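Local coordinates for putative polysaccharide binding proteins (DUF1812) (Bacteroides thetaiotaomicron VPI-5482, PDB 3GF8), which is probably a lipid-anchored outer-membrane component of fimbrial assembly in the FimB/Mfa2 family, and may bind polysaccharide, at residues R153-Y159 with Y267-L273; T248-G252 with V284-H289. One frame throughout, in Å; residues are numbered along the deposited sequence.

Contact 1: R153-Y159 with Y267-L273; sequences RFGFQSY and YHIIFFL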
loop_
_atom_site.group_PDB
_atom_site.type_symbol
_atom_site.label_atom_id
_atom_site.label_comp_id
_atom_site.label_asym_id
_atom_site.label_seq_id
_atom_site.Cartn_x
_atom_site.Cartn_y
_atom_site.Cartn_z
ATOM N N ARG A 153 -10.399 -6.231 -4.678
ATOM C CA ARG A 153 -11.175 -7.178 -5.452
ATOM C C ARG A 153 -12.384 -6.447 -6.001
ATOM O O ARG A 153 -13.223 -5.961 -5.229
ATOM C CB ARG A 153 -11.627 -8.325 -4.586
ATOM C CG ARG A 153 -12.615 -9.244 -5.317
ATOM C CD ARG A 153 -12.789 -10.569 -4.594
ATOM N NE ARG A 153 -11.494 -11.188 -4.384
ATOM C CZ ARG A 153 -11.315 -12.405 -3.908
ATOM N NH1 ARG A 153 -12.357 -13.176 -3.610
ATOM N NH2 ARG A 153 -10.081 -12.859 -3.754
ATOM N N PHE A 154 -12.466 -6.333 -7.326
ATOM C CA PHE A 154 -13.583 -5.657 -7.954
ATOM C C PHE A 154 -14.558 -6.642 -8.585
ATOM O O PHE A 154 -14.157 -7.567 -9.267
ATOM C CB PHE A 154 -13.128 -4.691 -9.021
ATOM C CG PHE A 154 -12.379 -3.499 -8.509
ATOM C CD1 PHE A 154 -12.936 -2.657 -7.581
ATOM C CD2 PHE A 154 -11.143 -3.171 -9.017
ATOM C CE1 PHE A 154 -12.264 -1.528 -7.154
ATOM C CE2 PHE A 154 -10.468 -2.028 -8.589
ATOM C CZ PHE A 154 -11.032 -1.218 -7.666
ATOM N N GLY A 155 -15.846 -6.418 -8.325
ATOM C CA GLY A 155 -16.938 -7.085 -9.008
ATOM C C GLY A 155 -17.795 -6.062 -9.735
ATOM O O GLY A 155 -17.962 -4.918 -9.293
ATOM N N PHE A 156 -18.337 -6.452 -10.877
ATOM C CA PHE A 156 -19.161 -5.558 -11.642
ATOM C C PHE A 156 -20.417 -6.314 -12.009
ATOM O O PHE A 156 -20.332 -7.326 -12.678
ATOM C CB PHE A 156 -18.407 -5.086 -12.902
ATOM C CG PHE A 156 -17.091 -4.442 -12.599
ATOM C CD1 PHE A 156 -15.964 -5.204 -12.453
ATOM C CD2 PHE A 156 -16.998 -3.072 -12.438
ATOM C CE1 PHE A 156 -14.761 -4.612 -12.128
ATOM C CE2 PHE A 156 -15.801 -2.475 -12.113
ATOM C CZ PHE A 156 -14.687 -3.233 -11.963
ATOM N N GLN A 157 -21.575 -5.809 -11.575
ATOM C CA GLN A 157 -22.878 -6.395 -11.893
ATOM C C GLN A 157 -23.926 -5.370 -12.288
ATOM O O GLN A 157 -23.884 -4.178 -11.933
ATOM C CB GLN A 157 -23.461 -7.106 -10.682
ATOM C CG GLN A 157 -22.563 -8.070 -9.981
ATOM C CD GLN A 157 -23.119 -8.467 -8.604
ATOM O OE1 GLN A 157 -24.256 -8.130 -8.257
ATOM N NE2 GLN A 157 -22.309 -9.189 -7.819
ATOM N N SER A 158 -24.916 -5.875 -12.984
ATOM C CA SER A 158 -26.106 -5.128 -13.292
ATOM C C SER A 158 -26.845 -4.787 -11.996
ATOM O O SER A 158 -27.100 -5.671 -11.167
ATOM C CB SER A 158 -27.013 -5.990 -14.178
ATOM O OG SER A 158 -28.241 -5.327 -14.394
ATOM N N TYR A 159 -27.205 -3.518 -11.843
ATOM C CA TYR A 159 -27.959 -3.072 -10.698
ATOM C C TYR A 159 -29.345 -3.705 -10.651
ATOM O O TYR A 159 -29.791 -4.117 -9.592
ATOM C CB TYR A 159 -28.124 -1.554 -10.706
ATOM C CG TYR A 159 -29.067 -1.071 -9.630
ATOM C CD1 TYR A 159 -28.693 -1.118 -8.308
ATOM C CD2 TYR A 159 -30.361 -0.652 -9.937
ATOM C CE1 TYR A 159 -29.529 -0.708 -7.321
ATOM C CE2 TYR A 159 -31.228 -0.250 -8.950
ATOM C CZ TYR A 159 -30.799 -0.278 -7.643
ATOM O OH TYR A 159 -31.617 0.107 -6.632
ATOM N N TYR A 267 -9.744 -4.134 -0.070
ATOM C CA TYR A 267 -10.974 -3.492 -0.461
ATOM C C TYR A 267 -11.714 -4.399 -1.407
ATOM O O TYR A 267 -11.245 -4.672 -2.502
ATOM C CB TYR A 267 -10.654 -2.188 -1.161
ATOM C CG TYR A 267 -9.952 -1.155 -0.314
ATOM C CD1 TYR A 267 -8.590 -1.162 -0.173
ATOM C CD2 TYR A 267 -10.667 -0.141 0.309
ATOM C CE1 TYR A 267 -7.949 -0.207 0.583
ATOM C CE2 TYR A 267 -10.026 0.821 1.070
ATOM C CZ TYR A 267 -8.673 0.772 1.204
ATOM O OH TYR A 267 -8.036 1.727 1.942
ATOM N N HIS A 268 -12.858 -4.905 -0.986
ATOM C CA HIS A 268 -13.684 -5.675 -1.873
ATOM C C HIS A 268 -14.861 -4.814 -2.230
ATOM O O HIS A 268 -15.720 -4.560 -1.387
ATOM C CB HIS A 268 -14.172 -6.943 -1.202
ATOM C CG HIS A 268 -15.000 -7.802 -2.105
ATOM N ND1 HIS A 268 -15.468 -9.039 -1.731
ATOM C CD2 HIS A 268 -15.426 -7.613 -3.376
ATOM C CE1 HIS A 268 -16.168 -9.567 -2.718
ATOM N NE2 HIS A 268 -16.161 -8.721 -3.730
ATOM N N ILE A 269 -14.882 -4.370 -3.481
ATOM C CA ILE A 269 -15.867 -3.449 -3.993
ATOM C C ILE A 269 -16.662 -4.098 -5.100
ATOM O O ILE A 269 -16.091 -4.530 -6.119
ATOM C CB ILE A 269 -15.189 -2.182 -4.534
ATOM C CG1 ILE A 269 -14.178 -1.641 -3.496
ATOM C CG2 ILE A 269 -16.259 -1.160 -4.975
ATOM C CD1 ILE A 269 -13.614 -0.277 -3.841
ATOM N N ILE A 270 -17.973 -4.203 -4.896
ATOM C CA ILE A 270 -18.897 -4.484 -5.980
ATOM C C ILE A 270 -19.493 -3.174 -6.531
ATOM O O ILE A 270 -20.053 -2.382 -5.776
ATOM C CB ILE A 270 -20.076 -5.357 -5.562
ATOM C CG1 ILE A 270 -19.635 -6.559 -4.722
ATOM C CG2 ILE A 270 -20.743 -5.889 -6.794
ATOM C CD1 ILE A 270 -18.638 -7.426 -5.404
ATOM N N PHE A 271 -19.384 -2.970 -7.845
ATOM C CA PHE A 271 -20.173 -1.979 -8.558
ATOM C C PHE A 271 -21.452 -2.574 -9.140
ATOM O O PHE A 271 -21.432 -3.610 -9.852
ATOM C CB PHE A 271 -19.356 -1.368 -9.692
ATOM C CG PHE A 271 -18.104 -0.704 -9.221
ATOM C CD1 PHE A 271 -16.981 -1.450 -8.962
ATOM C CD2 PHE A 271 -18.059 0.657 -9.035
ATOM C CE1 PHE A 271 -15.841 -0.860 -8.521
ATOM C CE2 PHE A 271 -16.912 1.257 -8.597
ATOM C CZ PHE A 271 -15.806 0.496 -8.337
ATOM N N PHE A 272 -22.559 -1.902 -8.826
ATOM C CA PHE A 272 -23.868 -2.204 -9.368
ATOM C C PHE A 272 -24.176 -1.141 -10.400
ATOM O O PHE A 272 -24.387 0.030 -10.054
ATOM C CB PHE A 272 -24.921 -2.222 -8.265
ATOM C CG PHE A 272 -24.707 -3.320 -7.297
ATOM C CD1 PHE A 272 -23.760 -3.193 -6.297
ATOM C CD2 PHE A 272 -25.380 -4.515 -7.436
ATOM C CE1 PHE A 272 -23.528 -4.235 -5.425
ATOM C CE2 PHE A 272 -25.145 -5.566 -6.574
ATOM C CZ PHE A 272 -24.228 -5.429 -5.570
ATOM N N LEU A 273 -24.171 -1.541 -11.666
ATOM C CA LEU A 273 -24.196 -0.578 -12.767
ATOM C C LEU A 273 -25.517 -0.560 -13.502
ATOM O O LEU A 273 -26.254 -1.561 -13.550
ATOM C CB LEU A 273 -23.122 -0.917 -13.770
ATOM C CG LEU A 273 -21.737 -1.015 -13.179
ATOM C CD1 LEU A 273 -20.908 -1.857 -14.068
ATOM C CD2 LEU A 273 -21.203 0.392 -13.079
HETATM O O HOH W 1 -28.969 -2.375 -14.492
#

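Contact 2: T248-G252 with V284-H289; sequences TNAEG and VNGWVH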
loop_
_atom_site.group_PDB
_atom_site.type_symbol
_atom_site.label_atom_id
_atom_site.label_comp_id
_atom_site.label_asym_id
_atom_site.label_seq_id
_atom_site.Cartn_x
_atom_site.Cartn_y
_atom_site.Cartn_z
ATOM N N THR A 248 -17.225 7.248 1.201
ATOM C CA THR A 248 -17.743 6.205 2.069
ATOM C C THR A 248 -17.558 6.642 3.497
ATOM O O THR A 248 -17.082 7.758 3.767
ATOM C CB THR A 248 -17.096 4.845 1.816
ATOM O OG1 THR A 248 -15.704 4.906 2.126
ATOM C CG2 THR A 248 -17.301 4.416 0.356
ATOM N N ASN A 249 -17.916 5.766 4.422
ATOM C CA ASN A 249 -17.841 6.087 5.857
ATOM C C ASN A 249 -16.637 5.503 6.592
ATOM O O ASN A 249 -16.673 5.333 7.818
ATOM C CB ASN A 249 -19.136 5.582 6.533
ATOM C CG ASN A 249 -19.387 4.042 6.315
ATOM O OD1 ASN A 249 -18.817 3.385 5.405
ATOM N ND2 ASN A 249 -20.255 3.484 7.160
ATOM N N ALA A 250 -15.577 5.163 5.857
ATOM C CA ALA A 250 -14.421 4.448 6.458
ATOM C C ALA A 250 -14.929 3.226 7.259
ATOM O O ALA A 250 -14.525 2.953 8.403
ATOM C CB ALA A 250 -13.613 5.374 7.332
ATOM N N GLU A 251 -15.859 2.524 6.641
ATOM C CA GLU A 251 -16.392 1.290 7.192
ATOM C C GLU A 251 -16.981 1.486 8.579
ATOM O O GLU A 251 -16.884 0.636 9.439
ATOM C CB GLU A 251 -15.325 0.188 7.148
ATOM C CG GLU A 251 -14.886 -0.090 5.692
ATOM C CD GLU A 251 -13.859 -1.205 5.581
ATOM O OE1 GLU A 251 -13.984 -2.182 6.353
ATOM O OE2 GLU A 251 -12.951 -1.102 4.719
ATOM N N GLY A 252 -17.600 2.637 8.775
ATOM C CA GLY A 252 -18.310 2.921 10.011
ATOM C C GLY A 252 -17.422 3.527 11.057
ATOM O O GLY A 252 -17.857 3.736 12.174
ATOM N N VAL A 284 -18.633 -1.599 -0.461
ATOM C CA VAL A 284 -17.223 -1.657 -0.069
ATOM C C VAL A 284 -17.140 -2.422 1.224
ATOM O O VAL A 284 -17.660 -1.990 2.238
ATOM C CB VAL A 284 -16.629 -0.268 0.104
ATOM C CG1 VAL A 284 -15.106 -0.344 0.449
ATOM C CG2 VAL A 284 -16.893 0.554 -1.149
ATOM N N ASN A 285 -16.511 -3.583 1.173
ATOM C CA ASN A 285 -16.392 -4.452 2.349
ATOM C C ASN A 285 -17.720 -4.540 3.129
ATOM O O ASN A 285 -17.767 -4.359 4.337
ATOM C CB ASN A 285 -15.237 -3.966 3.236
ATOM C CG ASN A 285 -13.870 -4.072 2.553
ATOM O OD1 ASN A 285 -13.710 -4.862 1.636
ATOM N ND2 ASN A 285 -12.874 -3.265 3.005
ATOM N N GLY A 286 -18.804 -4.821 2.425
ATOM C CA GLY A 286 -20.080 -5.033 3.080
ATOM C C GLY A 286 -20.944 -3.795 3.237
ATOM O O GLY A 286 -22.155 -3.934 3.443
ATOM N N TRP A 287 -20.349 -2.600 3.118
ATOM C CA TRP A 287 -21.094 -1.354 3.289
ATOM C C TRP A 287 -21.647 -0.869 1.984
ATOM O O TRP A 287 -20.879 -0.616 1.074
ATOM C CB TRP A 287 -20.220 -0.256 3.876
ATOM C CG TRP A 287 -19.734 -0.597 5.238
ATOM C CD1 TRP A 287 -18.655 -1.378 5.555
ATOM C CD2 TRP A 287 -20.337 -0.211 6.486
ATOM N NE1 TRP A 287 -18.530 -1.472 6.935
ATOM C CE2 TRP A 287 -19.547 -0.763 7.524
ATOM C CE3 TRP A 287 -21.471 0.540 6.825
ATOM C CZ2 TRP A 287 -19.867 -0.601 8.876
ATOM C CZ3 TRP A 287 -21.774 0.720 8.162
ATOM C CH2 TRP A 287 -20.959 0.151 9.181
ATOM N N VAL A 288 -22.973 -0.710 1.934
ATOM C CA VAL A 288 -23.675 -0.233 0.767
ATOM C C VAL A 288 -23.656 1.294 0.724
ATOM O O VAL A 288 -23.910 1.893 1.735
ATOM C CB VAL A 288 -25.125 -0.707 0.815
ATOM C CG1 VAL A 288 -25.837 -0.302 -0.442
ATOM C CG2 VAL A 288 -25.185 -2.244 1.060
ATOM N N HIS A 289 -23.294 1.886 -0.423
ATOM C CA HIS A 289 -23.321 3.342 -0.681
ATOM C C HIS A 289 -23.935 3.698 -2.052
ATOM O O HIS A 289 -23.447 3.244 -3.102
ATOM C CB HIS A 289 -21.906 3.910 -0.627
ATOM C CG HIS A 289 -21.185 3.591 0.643
ATOM N ND1 HIS A 289 -21.499 4.186 1.847
ATOM C CD2 HIS A 289 -20.160 2.744 0.897
ATOM C CE1 HIS A 289 -20.701 3.712 2.787
ATOM N NE2 HIS A 289 -19.882 2.832 2.237
HETATM O O HOH W 2 -17.679 1.431 3.342
HETATM O O HOH W 3 -16.280 -3.352 6.983
#

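Contact 1: R153-Y159 with Y267-L273
Phe271 lies alongside Phe156, their planes only 6° apart but slid so far that the rings barely overlap, with CE2 of Phe156 3.5 Å from CD1 of Phe271. The two residues are paired on neighbouring parallel strands, 153-158 and 267-273, in a fold probably of the transthyretin-like type found in the fimbrillin superfamily. Seven backbone hydrogen bonds join the segments, from Arg153 N to Tyr267 O at one end to Tyr159 N to Leu273 O at the other; Gln157 N to Phe271 O is the straightest, with an N-H...O angle of 174°. Phe154 joins the same aromatic cluster: its CD1 comes within 3.5 Å of CE1 of Phe271, at that ring's edge, while its CE1 reaches Ile269 CD1. Strand 224-229 adds Leu225 to all three rings, and Phe237 meets Phe271 edge-to-face. With an alanine here in place of Phe271, a gap would probably open beside the rings of Phe154 and Phe156, and Phe237 would be left without its edge-to-face partner. On the other face of the strands, Arg153 spreads its aliphatic part over the His268 ring, CD standing 4.0 Å from the ring centroid. With CG anti to the backbone N (chi1 172°), the arginine chain runs past the imidazole and turns at chi3 to carry its guanidinium on to a salt bridge with Asp211. Further along, Gly155 sits beside Ile270 CD1, where any beta carbon would collide. Where strand 153-158 ends, a water bridges Ser158 OG and Leu273 O, lying 3.0 Å from Leu273 O, to which it donates.

Contact 2: T248-G252 with V284-H289
Thr248 sets its CG2 methyl over one face of the His289 imidazole, 3.4 Å from CD2, and CB also lies over that face; its OG1 is hydrogen-bonded to Leu245 O of helix 241-246. Asn249 follows with CG lodged between its own backbone N and carbonyl carbon (chi1 57°), which directs the amide between two rings. Its ND2 stands 3.1 Å above the Trp287 ring plane, towards the rim, while OD1 approaches the edge of His289 at CE1. A water donates to this OD1 and also bonds His289 NE2. Glu251 then runs past the indole: its CA lies 3.8 Å from the centroid of the five-membered ring, over the face, and OE2 accepts a 2.8 Å hydrogen bond from Asn285 ND2, arriving 49° out of the carboxylate plane. Tyr260 and Gln264 also bond OE2. A second water donates to OE1 and to Asn285 O, and accepts from Trp287 NE1. Gly252 closes the segment with CA 3.9 Å from Trp287 CH2. The type I' turn Val284-Trp287 and the strand after it thus meet the loop through the faces of Trp287 and His289, with water at both ring edges, and the three bonds on OE2 probably help to stabilise a negatively charged Glu251 at this surface.

Overall arrangement
Contacts 1 and 2 have centres about 13 Å apart, and their segments alternate along the chain: 153-159, 248-252, 267-273, then 284-289. Strand 279-284 connects them, pairing antiparallel with strand 266-273 on one side and with 287-290 on the other. They touch directly where Asn285 OD1 lies 2.8 Å from His268 N, probably a hydrogen bond, and where Ile269 packs on Val284. Contact 1 joins strands 139-158 and 266-273, whose contacting segments are 108 residues apart, as parallel neighbours, whereas contact 2 fastens the loop between helices 241-246 and 257-263 to the hairpin turn. Both lie within the Mfa2-family region, in the C-terminal half of this probable fimbrial anchor protein.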